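Local coordinates for Mgp-operon protein 3 (Mycoplasma pneumoniae, PDB 6RJ1) that takes part in cell adhesion as the extracellular P40/P90 protein of this human pathogen, and probably binds sugars of host cells, at residues S59-R63 with I369-E374; V166-T171 with W236-P241; L357-A362 with P873-Q879; S657-S661 with T690-L694. All blocks are in the same frame, centred on the assembly; numbering follows the deposited sequence.

How the contacts relate
Contacts 1, 2 and 3 lie on the same side of the chain's centre, and contact 4 is the most central, its centre about 9 Å from the chain's centre. Contact 2 joins chain parts only 65 residues apart and falls wholly between the segments of contact 1; contact 3 alternates with contact 1 and reaches across to residues 873-879, with contact 4 enclosed by its span. Contacts 2 and 3, about 12 Å apart between centres, share the two-stranded antiparallel sheet of 239-241 and 356-358. Contact 1 touches contact 3 where Val370 and Leu373 pack on Ala360. Contacts 2 and 4 reach the same mixed sheet. Together they tie early, middle and late parts of this adhesin into one compact body.

Contact 1: residues S59-R63 with I369-E374; sequences SALVR and IVPGLE
Ala60 meets Ile369 and Glu374 where a type I beta turn, Ser59 to Val62 in the link between strands 52-59 and 64-66, packs on the residues flanking a type II turn, Val370 to Leu373, whose third position is Gly372 with a positive phi. No hydrogen bond crosses between the segments, and the contact is made by van der Waals packing. Ile369 carries it with both branches. Its CG2, anti to the backbone N, sits 3.4 Å from Ala60 O, while CD1 on the other branch meets Val62 CG1 at 4.0 Å, the two side chains crossing at about a right angle. Beyond, Ala60 CB rests against the aliphatic part of Glu374, 3.9 Å from its CG.

Side-chain hydrogen bonds inside each segment give the turns their shape. In the first, Ser59 OG, also bonded to Ser39, accepts from Leu61 N, an ST turn. Arg63 bends back at chi2 (-59°), and NH1 then grips two carbonyls of the turn that precedes it, Ala60 O at 3.0 Å and Val62 O at 2.8 Å, both near the guanidinium plane. The group so held lies obliquely beside Ile369 CG2 and Pro371 CG. Arg63 NE makes a long, weak ion pair with Glu88 on helix 86-93, and helix 446-454 packs on Val62 and Ile369. Arg63 NH2 is also 4.8 Å from Glu374 OE2; this is no salt bridge, though the field may favour the ionised carboxylate. The other oxygen, Glu374 OE1, accepts from Gly372 N at 3.0 Å, from above the carboxylate plane.

Contact 2: residues V166-T171 with W236-P241; sequences VEQPVT and WPVYEP
This is a buried contact between the end of strand 165-167 and the segment entering strand 239-241, with Trp236 packed flat against Gln168 and Pro169. It thereby joins a large mixed sheet to the small antiparallel sheet of 239-241 and 356-358. Two CH-pi contacts occupy one face of the indole: Gln168 CA stands 3.5 Å from the centroid of the five-membered ring and Pro169 CD 3.6 Å from that of the six-membered ring. At the ring edge NE1 donates almost straight to Val166 O at 2.9 Å, from above the carbonyl plane, and this fixes how the indole is turned. Val166 CG1 meets CZ2 of Trp236 at an oblique angle.

Gln168 places CG between its backbone N and carbonyl carbon (chi1 68°) and then runs extended, so that NE2 reaches Tyr239 O at 3.1 Å. Its OE1 accepts from Ala228 N, which leaves both ends of this buried amide bonded.

Glu240 is shared. OE1 forms a salt bridge to Arg227 and also bonds Thr174 OG1, while Thr171 and Glu240 approach from opposite directions, Thr171 OG1 donating at 2.8 Å to the syn side of Glu240 OE2, tilted out of the carboxylate plane.

Contact 3: residues L357-A362 with P873-Q879; sequences LNTAQA and PTYDGKQ
The amides of Gln361 and Gln879 lie nearly in one plane, 18° apart, and meet edge to edge through a reciprocal pair of hydrogen bonds. Gln361 NE2 donates to Gln879 OE1 at 3.0 Å and Gln879 NE2 returns one to Gln361 OE1 at 2.9 Å, each meeting a lone pair in the carbonyl plane. The Gln361 amide also lies obliquely beside the Tyr875 ring, its plane 36° from that of the ring and NE2 3.5 Å from Tyr875 CD1; it reaches there because the chain bends at chi2 (92°).

Two further bonds secure the pair. Gln879 NE2 also donates to Asn358 O at 2.8 Å, from above the carbonyl plane, and Gln879 OE1 accepts from Val271 N as well, so this buried amide has partners at both ends. A water gives a hydrogen to Tyr875 O and is linked more weakly to Gln361 OE1 and Ala362 N.

The backbones meet at the type I turn from Asp876 to Gln879, where Asn358 N donates to Gly877 O at 2.9 Å. With no side chain on Gly877, the CA atoms of Leu357 and Gly877 come within 4.7 Å, and Leu357 CD2 lies over the glycine. At the far end the Pro873 ring packs on Ala362, CG to CB 4.1 Å.

The connection between strands 862-868 and 888-896, neighbours in an antiparallel sheet, thus covers the end of strand 356-358 and the first turn of helix 360-365, while strand 239-241 pairs with 356-358.

Contact 4: residues S657-S661 with T690-L694; sequences SPLNS and TDQLL
Asp691 meets the 657-661 loop through a carboxylate placed by its first torsion: CG stands anti to the carbonyl carbon (chi1 -63°), which brings OD1 to the backbone of Leu659 and Asn660. Gln692 bends at chi2 (-90°), which sets its chain beside Leu659 CD2 and its OE1 beside the Pro658 ring. These are the loop after strand 650-654 and the entry to strand 693-699, within the MgpC adhesin family region, which belongs to a beta-propeller clan.

Asp691 OD1 accepts from Asn660 N at 2.8 Å, approached from above the carboxylate plane, and it also lies 3.5 Å from Leu659 CD2, whose side chain crosses that of the aspartate at about a right angle. The same methyl packs against Gln692 CG at 3.8 Å. Farther along the same side chain, Gln692 OE1 lies 3.7 Å from Pro658 CG. That amide is bonded elsewhere, NE2 to Ala672 O and OE1 to Asn777 N, which fixes its position beside the proline. Asn660 likewise sets ND2 against Thr690 CB, the side chains crossing at about a right angle, while OD1 accepts from Lys556 and ND2 gives a bond to Gln512.

The 657-661 loop is shaped by an ST turn, with Leu659 N donating to Ser657 OG at 3.3 Å, and that hydroxyl is also bonded to Tyr662. Pro658 O is gripped twice: Gln692 N donates to it at 3.0 Å from above the carbonyl plane, and a water donates to it at 2.8 Å, accepting in turn from Leu693 N.

Contact 1: residues S59-R63 with I369-E374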
loop_
_atom_site.group_PDB
_atom_site.type_symbol
_atom_site.label_atom_id
_atom_site.label_comp_id
_atom_site.label_asym_id
_atom_site.label_seq_id
_atom_site.Cartn_x
_atom_site.Cartn_y
_atom_site.Cartn_z
ATOM N N SER A 59 7.953 -6.865 -18.396
ATOM C CA SER A 59 7.345 -6.800 -19.723
ATOM C C SER A 59 5.835 -6.860 -19.626
ATOM O O SER A 59 5.305 -7.641 -18.832
ATOM C CB SER A 59 7.868 -7.927 -20.609
ATOM O OG SER A 59 7.017 -8.193 -21.711
ATOM N N ALA A 60 5.139 -6.056 -20.461
ATOM C CA ALA A 60 3.673 -6.011 -20.537
ATOM C C ALA A 60 3.124 -7.274 -21.237
ATOM O O ALA A 60 1.908 -7.444 -21.375
ATOM C CB ALA A 60 3.233 -4.761 -21.279
ATOM N N LEU A 61 4.026 -8.153 -21.680
ATOM C CA LEU A 61 3.658 -9.393 -22.339
ATOM C C LEU A 61 3.630 -10.569 -21.377
ATOM O O LEU A 61 3.303 -11.677 -21.801
ATOM C CB LEU A 61 4.575 -9.683 -23.538
ATOM C CG LEU A 61 4.362 -8.823 -24.781
ATOM C CD1 LEU A 61 5.503 -9.005 -25.746
ATOM C CD2 LEU A 61 3.043 -9.132 -25.467
ATOM N N VAL A 62 3.960 -10.341 -20.086
ATOM C CA VAL A 62 3.944 -11.391 -19.067
ATOM C C VAL A 62 2.497 -11.877 -18.849
ATOM O O VAL A 62 1.586 -11.055 -18.783
ATOM C CB VAL A 62 4.669 -10.970 -17.753
ATOM C CG1 VAL A 62 3.869 -9.952 -16.936
ATOM C CG2 VAL A 62 5.030 -12.185 -16.908
ATOM N N ARG A 63 2.285 -13.202 -18.822
ATOM C CA ARG A 63 0.967 -13.788 -18.597
ATOM C C ARG A 63 1.043 -14.860 -17.517
ATOM O O ARG A 63 1.903 -15.735 -17.583
ATOM C CB ARG A 63 0.333 -14.313 -19.906
ATOM C CG ARG A 63 -0.110 -13.210 -20.880
ATOM C CD ARG A 63 -1.143 -12.248 -20.298
ATOM N NE ARG A 63 -1.570 -11.234 -21.264
ATOM C CZ ARG A 63 -0.910 -10.106 -21.526
ATOM N NH1 ARG A 63 0.229 -9.832 -20.901
ATOM N NH2 ARG A 63 -1.384 -9.245 -22.419
ATOM N N ILE A 369 -1.368 -3.850 -16.797
ATOM C CA ILE A 369 -1.274 -4.185 -18.224
ATOM C C ILE A 369 -2.616 -3.865 -18.898
ATOM O O ILE A 369 -3.612 -4.554 -18.655
ATOM C CB ILE A 369 -0.811 -5.656 -18.486
ATOM C CG1 ILE A 369 0.548 -5.971 -17.809
ATOM C CG2 ILE A 369 -0.795 -5.981 -20.001
ATOM C CD1 ILE A 369 0.819 -7.468 -17.600
ATOM N N VAL A 370 -2.640 -2.790 -19.695
ATOM C CA VAL A 370 -3.818 -2.375 -20.453
ATOM C C VAL A 370 -3.490 -2.576 -21.943
ATOM O O VAL A 370 -2.860 -1.706 -22.556
ATOM C CB VAL A 370 -4.322 -0.940 -20.116
ATOM C CG1 VAL A 370 -5.585 -0.597 -20.902
ATOM C CG2 VAL A 370 -4.575 -0.781 -18.619
ATOM N N PRO A 371 -3.841 -3.747 -22.524
ATOM C CA PRO A 371 -3.528 -3.984 -23.950
ATOM C C PRO A 371 -4.136 -2.938 -24.887
ATOM O O PRO A 371 -5.294 -2.558 -24.728
ATOM C CB PRO A 371 -4.063 -5.400 -24.210
ATOM C CG PRO A 371 -4.174 -6.026 -22.849
ATOM C CD PRO A 371 -4.553 -4.899 -21.935
ATOM N N GLY A 372 -3.320 -2.461 -25.825
ATOM C CA GLY A 372 -3.689 -1.430 -26.790
ATOM C C GLY A 372 -3.230 -0.052 -26.356
ATOM O O GLY A 372 -3.353 0.915 -27.115
ATOM N N LEU A 373 -2.698 0.035 -25.118
ATOM C CA LEU A 373 -2.176 1.244 -24.483
ATOM C C LEU A 373 -0.679 1.112 -24.144
ATOM O O LEU A 373 -0.107 2.034 -23.556
ATOM C CB LEU A 373 -2.983 1.543 -23.206
ATOM C CG LEU A 373 -4.028 2.641 -23.293
ATOM C CD1 LEU A 373 -5.250 2.188 -24.083
ATOM C CD2 LEU A 373 -4.446 3.070 -21.918
ATOM N N GLU A 374 -0.045 -0.019 -24.521
ATOM C CA GLU A 374 1.382 -0.268 -24.276
ATOM C C GLU A 374 2.274 0.488 -25.276
ATOM O O GLU A 374 1.898 0.645 -26.443
ATOM C CB GLU A 374 1.708 -1.766 -24.306
ATOM C CG GLU A 374 0.807 -2.636 -23.445
ATOM C CD GLU A 374 0.048 -3.699 -24.219
ATOM O OE1 GLU A 374 -0.519 -3.372 -25.289
ATOM O OE2 GLU A 374 0.026 -4.863 -23.758
#

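Contact 2: residues V166-T171 with W236-P241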
loop_
_atom_site.group_PDB
_atom_site.type_symbol
_atom_site.label_atom_id
_atom_site.label_comp_id
_atom_site.label_asym_id
_atom_site.label_seq_id
_atom_site.Cartn_x
_atom_site.Cartn_y
_atom_site.Cartn_z
ATOM N N VAL A 166 -10.107 -10.018 -5.257
ATOM C CA VAL A 166 -9.266 -8.819 -5.203
ATOM C C VAL A 166 -10.029 -7.663 -5.860
ATOM O O VAL A 166 -10.560 -7.810 -6.961
ATOM C CB VAL A 166 -7.846 -9.007 -5.819
ATOM C CG1 VAL A 166 -6.967 -7.776 -5.572
ATOM C CG2 VAL A 166 -7.159 -10.264 -5.286
ATOM N N GLU A 167 -10.091 -6.525 -5.171
ATOM C CA GLU A 167 -10.756 -5.325 -5.662
ATOM C C GLU A 167 -9.967 -4.722 -6.828
ATOM O O GLU A 167 -8.730 -4.722 -6.794
ATOM C CB GLU A 167 -10.866 -4.286 -4.538
ATOM C CG GLU A 167 -11.853 -3.163 -4.824
ATOM C CD GLU A 167 -11.702 -1.920 -3.968
ATOM O OE1 GLU A 167 -10.827 -1.906 -3.071
ATOM O OE2 GLU A 167 -12.471 -0.959 -4.193
ATOM N N GLN A 168 -10.680 -4.163 -7.836
ATOM C CA GLN A 168 -10.038 -3.475 -8.951
ATOM C C GLN A 168 -9.214 -2.296 -8.390
ATOM O O GLN A 168 -9.602 -1.742 -7.354
ATOM C CB GLN A 168 -11.055 -3.054 -10.033
ATOM C CG GLN A 168 -12.045 -1.966 -9.639
ATOM C CD GLN A 168 -13.012 -1.646 -10.749
ATOM O OE1 GLN A 168 -14.224 -1.662 -10.556
ATOM N NE2 GLN A 168 -12.503 -1.344 -11.937
ATOM N N PRO A 169 -8.024 -1.968 -8.945
ATOM C CA PRO A 169 -7.221 -0.899 -8.336
ATOM C C PRO A 169 -7.909 0.460 -8.275
ATOM O O PRO A 169 -8.727 0.797 -9.137
ATOM C CB PRO A 169 -5.945 -0.881 -9.184
ATOM C CG PRO A 169 -5.917 -2.187 -9.879
ATOM C CD PRO A 169 -7.348 -2.527 -10.130
ATOM N N VAL A 170 -7.617 1.214 -7.213
ATOM C CA VAL A 170 -8.151 2.556 -7.015
ATOM C C VAL A 170 -7.296 3.477 -7.884
ATOM O O VAL A 170 -6.068 3.488 -7.758
ATOM C CB VAL A 170 -8.158 2.983 -5.522
ATOM C CG1 VAL A 170 -8.640 4.424 -5.366
ATOM C CG2 VAL A 170 -9.002 2.040 -4.669
ATOM N N THR A 171 -7.933 4.210 -8.795
ATOM C CA THR A 171 -7.208 5.109 -9.690
ATOM C C THR A 171 -7.247 6.531 -9.124
ATOM O O THR A 171 -8.116 6.821 -8.293
ATOM C CB THR A 171 -7.797 5.044 -11.117
ATOM O OG1 THR A 171 -9.058 5.719 -11.155
ATOM C CG2 THR A 171 -7.901 3.619 -11.649
ATOM N N TRP A 236 -10.305 -7.691 -14.079
ATOM C CA TRP A 236 -10.942 -6.471 -13.603
ATOM C C TRP A 236 -11.412 -5.694 -14.839
ATOM O O TRP A 236 -10.738 -5.752 -15.881
ATOM C CB TRP A 236 -9.925 -5.589 -12.876
ATOM C CG TRP A 236 -9.413 -6.105 -11.574
ATOM C CD1 TRP A 236 -10.147 -6.578 -10.524
ATOM C CD2 TRP A 236 -8.059 -6.041 -11.120
ATOM N NE1 TRP A 236 -9.321 -6.859 -9.460
ATOM C CE2 TRP A 236 -8.032 -6.551 -9.804
ATOM C CE3 TRP A 236 -6.850 -5.633 -11.716
ATOM C CZ2 TRP A 236 -6.849 -6.652 -9.067
ATOM C CZ3 TRP A 236 -5.683 -5.720 -10.982
ATOM C CH2 TRP A 236 -5.682 -6.236 -9.679
ATOM N N PRO A 237 -12.525 -4.931 -14.774
ATOM C CA PRO A 237 -12.885 -4.106 -15.935
ATOM C C PRO A 237 -12.108 -2.790 -15.909
ATOM O O PRO A 237 -11.621 -2.370 -14.855
ATOM C CB PRO A 237 -14.391 -3.882 -15.767
ATOM C CG PRO A 237 -14.699 -4.195 -14.324
ATOM C CD PRO A 237 -13.453 -4.705 -13.650
ATOM N N VAL A 238 -11.976 -2.147 -17.077
ATOM C CA VAL A 238 -11.307 -0.839 -17.204
ATOM C C VAL A 238 -12.233 0.237 -16.609
ATOM O O VAL A 238 -11.769 1.263 -16.127
ATOM C CB VAL A 238 -10.892 -0.497 -18.663
ATOM C CG1 VAL A 238 -9.417 -0.762 -18.923
ATOM C CG2 VAL A 238 -11.791 -1.152 -19.713
ATOM N N TYR A 239 -13.545 -0.050 -16.617
ATOM C CA TYR A 239 -14.622 0.791 -16.105
ATOM C C TYR A 239 -14.799 0.611 -14.607
ATOM O O TYR A 239 -14.614 -0.490 -14.073
ATOM C CB TYR A 239 -15.947 0.486 -16.833
ATOM C CG TYR A 239 -15.771 0.244 -18.314
ATOM C CD1 TYR A 239 -15.661 1.308 -19.206
ATOM C CD2 TYR A 239 -15.678 -1.048 -18.822
ATOM C CE1 TYR A 239 -15.456 1.091 -20.569
ATOM C CE2 TYR A 239 -15.477 -1.278 -20.183
ATOM C CZ TYR A 239 -15.372 -0.204 -21.056
ATOM O OH TYR A 239 -15.175 -0.426 -22.398
ATOM N N GLU A 240 -15.167 1.705 -13.934
ATOM C CA GLU A 240 -15.439 1.751 -12.499
ATOM C C GLU A 240 -16.603 2.716 -12.222
ATOM O O GLU A 240 -16.710 3.737 -12.908
ATOM C CB GLU A 240 -14.179 2.068 -11.670
ATOM C CG GLU A 240 -13.452 3.355 -12.036
ATOM C CD GLU A 240 -12.568 3.873 -10.923
ATOM O OE1 GLU A 240 -13.093 4.116 -9.813
ATOM O OE2 GLU A 240 -11.349 4.033 -11.156
ATOM N N PRO A 241 -17.510 2.394 -11.263
ATOM C CA PRO A 241 -18.674 3.268 -11.037
ATOM C C PRO A 241 -18.391 4.595 -10.338
ATOM O O PRO A 241 -17.441 4.705 -9.559
ATOM C CB PRO A 241 -19.613 2.389 -10.211
ATOM C CG PRO A 241 -18.718 1.477 -9.480
ATOM C CD PRO A 241 -17.548 1.208 -10.377
#

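Contact 3: residues L357-A362 with P873-Q879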
loop_
_atom_site.group_PDB
_atom_site.type_symbol
_atom_site.label_atom_id
_atom_site.label_comp_id
_atom_site.label_asym_id
_atom_site.label_seq_id
_atom_site.Cartn_x
_atom_site.Cartn_y
_atom_site.Cartn_z
ATOM N N LEU A 357 -16.830 5.421 -15.169
ATOM C CA LEU A 357 -15.652 6.137 -15.648
ATOM C C LEU A 357 -14.749 5.133 -16.359
ATOM O O LEU A 357 -14.632 3.992 -15.909
ATOM C CB LEU A 357 -14.846 6.759 -14.488
ATOM C CG LEU A 357 -15.510 7.811 -13.608
ATOM C CD1 LEU A 357 -14.842 7.851 -12.246
ATOM C CD2 LEU A 357 -15.499 9.194 -14.267
ATOM N N ASN A 358 -14.097 5.562 -17.447
ATOM C CA ASN A 358 -13.134 4.745 -18.182
ATOM C C ASN A 358 -11.765 5.206 -17.673
ATOM O O ASN A 358 -11.337 6.332 -17.958
ATOM C CB ASN A 358 -13.287 4.952 -19.698
ATOM C CG ASN A 358 -12.584 3.931 -20.558
ATOM O OD1 ASN A 358 -11.436 3.540 -20.309
ATOM N ND2 ASN A 358 -13.256 3.487 -21.611
ATOM N N THR A 359 -11.123 4.373 -16.846
ATOM C CA THR A 359 -9.845 4.733 -16.230
ATOM C C THR A 359 -8.668 3.943 -16.820
ATOM O O THR A 359 -7.674 3.704 -16.126
ATOM C CB THR A 359 -9.941 4.632 -14.705
ATOM O OG1 THR A 359 -10.461 3.347 -14.352
ATOM C CG2 THR A 359 -10.802 5.738 -14.095
ATOM N N ALA A 360 -8.765 3.588 -18.119
ATOM C CA ALA A 360 -7.747 2.834 -18.854
ATOM C C ALA A 360 -6.336 3.431 -18.761
ATOM O O ALA A 360 -5.394 2.708 -18.421
ATOM C CB ALA A 360 -8.157 2.677 -20.310
ATOM N N GLN A 361 -6.205 4.749 -19.031
ATOM C CA GLN A 361 -4.923 5.469 -19.018
ATOM C C GLN A 361 -4.365 5.652 -17.618
ATOM O O GLN A 361 -3.146 5.737 -17.453
ATOM C CB GLN A 361 -5.007 6.803 -19.769
ATOM C CG GLN A 361 -5.483 6.670 -21.215
ATOM C CD GLN A 361 -6.987 6.819 -21.375
ATOM O OE1 GLN A 361 -7.780 6.602 -20.447
ATOM N NE2 GLN A 361 -7.411 7.196 -22.567
ATOM N N ALA A 362 -5.255 5.692 -16.609
ATOM C CA ALA A 362 -4.872 5.807 -15.205
ATOM C C ALA A 362 -4.253 4.488 -14.754
ATOM O O ALA A 362 -3.199 4.505 -14.119
ATOM C CB ALA A 362 -6.080 6.159 -14.347
ATOM N N PRO A 873 -1.628 10.476 -15.834
ATOM C CA PRO A 873 -2.243 9.764 -16.981
ATOM C C PRO A 873 -2.573 10.719 -18.125
ATOM O O PRO A 873 -2.703 11.914 -17.883
ATOM C CB PRO A 873 -3.526 9.163 -16.390
ATOM C CG PRO A 873 -3.353 9.238 -14.898
ATOM C CD PRO A 873 -2.519 10.445 -14.655
ATOM N N THR A 874 -2.674 10.211 -19.364
ATOM C CA THR A 874 -2.957 11.060 -20.539
ATOM C C THR A 874 -4.399 11.581 -20.569
ATOM O O THR A 874 -4.625 12.714 -20.996
ATOM C CB THR A 874 -2.575 10.364 -21.853
ATOM O OG1 THR A 874 -3.293 9.134 -21.981
ATOM C CG2 THR A 874 -1.073 10.136 -21.983
ATOM N N TYR A 875 -5.362 10.757 -20.118
ATOM C CA TYR A 875 -6.784 11.098 -20.070
ATOM C C TYR A 875 -7.390 10.755 -18.715
ATOM O O TYR A 875 -6.959 9.789 -18.074
ATOM C CB TYR A 875 -7.558 10.400 -21.202
ATOM C CG TYR A 875 -7.183 10.887 -22.581
ATOM C CD1 TYR A 875 -6.105 10.337 -23.268
ATOM C CD2 TYR A 875 -7.910 11.892 -23.208
ATOM C CE1 TYR A 875 -5.738 10.802 -24.531
ATOM C CE2 TYR A 875 -7.565 12.352 -24.481
ATOM C CZ TYR A 875 -6.476 11.805 -25.139
ATOM O OH TYR A 875 -6.127 12.262 -26.392
ATOM N N ASP A 876 -8.387 11.554 -18.275
ATOM C CA ASP A 876 -9.081 11.346 -16.998
ATOM C C ASP A 876 -10.186 10.266 -17.113
ATOM O O ASP A 876 -10.347 9.658 -18.181
ATOM C CB ASP A 876 -9.625 12.683 -16.450
ATOM C CG ASP A 876 -10.661 13.407 -17.301
ATOM O OD1 ASP A 876 -11.327 12.744 -18.127
ATOM O OD2 ASP A 876 -10.827 14.631 -17.119
ATOM N N GLY A 877 -10.944 10.067 -16.028
ATOM C CA GLY A 877 -12.048 9.112 -15.957
ATOM C C GLY A 877 -13.168 9.403 -16.940
ATOM O O GLY A 877 -13.844 8.480 -17.406
ATOM N N LYS A 878 -13.365 10.695 -17.266
ATOM C CA LYS A 878 -14.378 11.152 -18.216
ATOM C C LYS A 878 -13.801 11.292 -19.644
ATOM O O LYS A 878 -14.401 11.948 -20.504
ATOM C CB LYS A 878 -15.075 12.427 -17.710
ATOM C CG LYS A 878 -16.180 12.118 -16.700
ATOM C CD LYS A 878 -16.672 13.356 -15.964
ATOM C CE LYS A 878 -17.975 13.114 -15.234
ATOM N NZ LYS A 878 -19.154 13.287 -16.127
ATOM N N GLN A 879 -12.644 10.615 -19.885
ATOM C CA GLN A 879 -11.886 10.524 -21.143
ATOM C C GLN A 879 -11.557 11.896 -21.777
ATOM O O GLN A 879 -11.599 12.062 -22.997
ATOM C CB GLN A 879 -12.576 9.576 -22.145
ATOM C CG GLN A 879 -12.487 8.093 -21.768
ATOM C CD GLN A 879 -11.072 7.581 -21.693
ATOM O OE1 GLN A 879 -10.366 7.474 -22.699
ATOM N NE2 GLN A 879 -10.628 7.257 -20.489
HETATM O O HOH W 1 -7.909 7.382 -17.195
#

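Contact 4: residues S657-S661 with T690-L694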
loop_
_atom_site.group_PDB
_atom_site.type_symbol
_atom_site.label_atom_id
_atom_site.label_comp_id
_atom_site.label_asym_id
_atom_site.label_seq_id
_atom_site.Cartn_x
_atom_site.Cartn_y
_atom_site.Cartn_z
ATOM N N SER A 657 -6.869 -0.787 -1.152
ATOM C CA SER A 657 -6.695 0.414 -0.326
ATOM C C SER A 657 -6.403 0.079 1.166
ATOM O O SER A 657 -6.584 -1.079 1.562
ATOM C CB SER A 657 -7.960 1.266 -0.418
ATOM O OG SER A 657 -8.947 0.829 0.506
ATOM N N PRO A 658 -6.038 1.071 2.034
ATOM C CA PRO A 658 -5.787 0.750 3.447
ATOM C C PRO A 658 -7.048 0.539 4.307
ATOM O O PRO A 658 -6.930 0.390 5.533
ATOM C CB PRO A 658 -4.941 1.942 3.938
ATOM C CG PRO A 658 -4.632 2.753 2.734
ATOM C CD PRO A 658 -5.741 2.495 1.784
ATOM N N LEU A 659 -8.248 0.500 3.677
ATOM C CA LEU A 659 -9.516 0.287 4.388
ATOM C C LEU A 659 -10.012 -1.148 4.388
ATOM O O LEU A 659 -10.006 -1.805 3.342
ATOM C CB LEU A 659 -10.629 1.204 3.873
ATOM C CG LEU A 659 -10.451 2.721 4.059
ATOM C CD1 LEU A 659 -11.754 3.421 3.846
ATOM C CD2 LEU A 659 -9.880 3.081 5.425
ATOM N N ASN A 660 -10.493 -1.612 5.558
ATOM C CA ASN A 660 -11.094 -2.942 5.731
ATOM C C ASN A 660 -12.561 -2.895 5.323
ATOM O O ASN A 660 -13.020 -3.779 4.608
ATOM C CB ASN A 660 -10.970 -3.437 7.183
ATOM C CG ASN A 660 -9.751 -4.276 7.446
ATOM O OD1 ASN A 660 -8.732 -4.190 6.747
ATOM N ND2 ASN A 660 -9.827 -5.113 8.468
ATOM N N SER A 661 -13.288 -1.852 5.773
ATOM C CA SER A 661 -14.706 -1.662 5.474
ATOM C C SER A 661 -14.943 -0.478 4.542
ATOM O O SER A 661 -14.327 0.584 4.702
ATOM C CB SER A 661 -15.512 -1.486 6.757
ATOM O OG SER A 661 -16.892 -1.290 6.487
ATOM N N THR A 690 -7.340 -1.403 12.348
ATOM C CA THR A 690 -7.502 -2.102 11.063
ATOM C C THR A 690 -7.548 -1.175 9.847
ATOM O O THR A 690 -7.297 -1.626 8.730
ATOM C CB THR A 690 -8.743 -3.029 11.067
ATOM O OG1 THR A 690 -9.913 -2.311 11.476
ATOM C CG2 THR A 690 -8.545 -4.297 11.889
ATOM N N ASP A 691 -7.894 0.100 10.047
ATOM C CA ASP A 691 -8.013 1.054 8.945
ATOM C C ASP A 691 -6.915 2.105 8.942
ATOM O O ASP A 691 -6.544 2.604 10.004
ATOM C CB ASP A 691 -9.410 1.695 8.932
ATOM C CG ASP A 691 -10.522 0.681 8.689
ATOM O OD1 ASP A 691 -10.800 0.376 7.509
ATOM O OD2 ASP A 691 -11.108 0.185 9.678
ATOM N N GLN A 692 -6.388 2.431 7.733
ATOM C CA GLN A 692 -5.335 3.428 7.467
ATOM C C GLN A 692 -4.076 3.115 8.288
ATOM O O GLN A 692 -3.479 4.004 8.906
ATOM C CB GLN A 692 -5.837 4.872 7.704
ATOM C CG GLN A 692 -7.186 5.205 7.084
ATOM C CD GLN A 692 -7.116 5.755 5.688
ATOM O OE1 GLN A 692 -6.433 5.240 4.810
ATOM N NE2 GLN A 692 -7.857 6.819 5.442
ATOM N N LEU A 693 -3.682 1.835 8.288
ATOM C CA LEU A 693 -2.543 1.347 9.051
ATOM C C LEU A 693 -1.229 1.316 8.283
ATOM O O LEU A 693 -1.081 0.553 7.319
ATOM C CB LEU A 693 -2.857 -0.037 9.639
ATOM C CG LEU A 693 -3.000 -0.154 11.156
ATOM C CD1 LEU A 693 -4.082 0.777 11.712
ATOM C CD2 LEU A 693 -3.302 -1.584 11.535
ATOM N N LEU A 694 -0.259 2.134 8.735
ATOM C CA LEU A 694 1.075 2.128 8.171
ATOM C C LEU A 694 1.904 1.105 8.944
ATOM O O LEU A 694 1.908 1.094 10.167
ATOM C CB LEU A 694 1.745 3.512 8.183
ATOM C CG LEU A 694 3.066 3.591 7.371
ATOM C CD1 LEU A 694 2.806 3.931 5.899
ATOM C CD2 LEU A 694 4.035 4.565 7.993
HETATM O O HOH W 2 -4.555 -0.381 6.816
#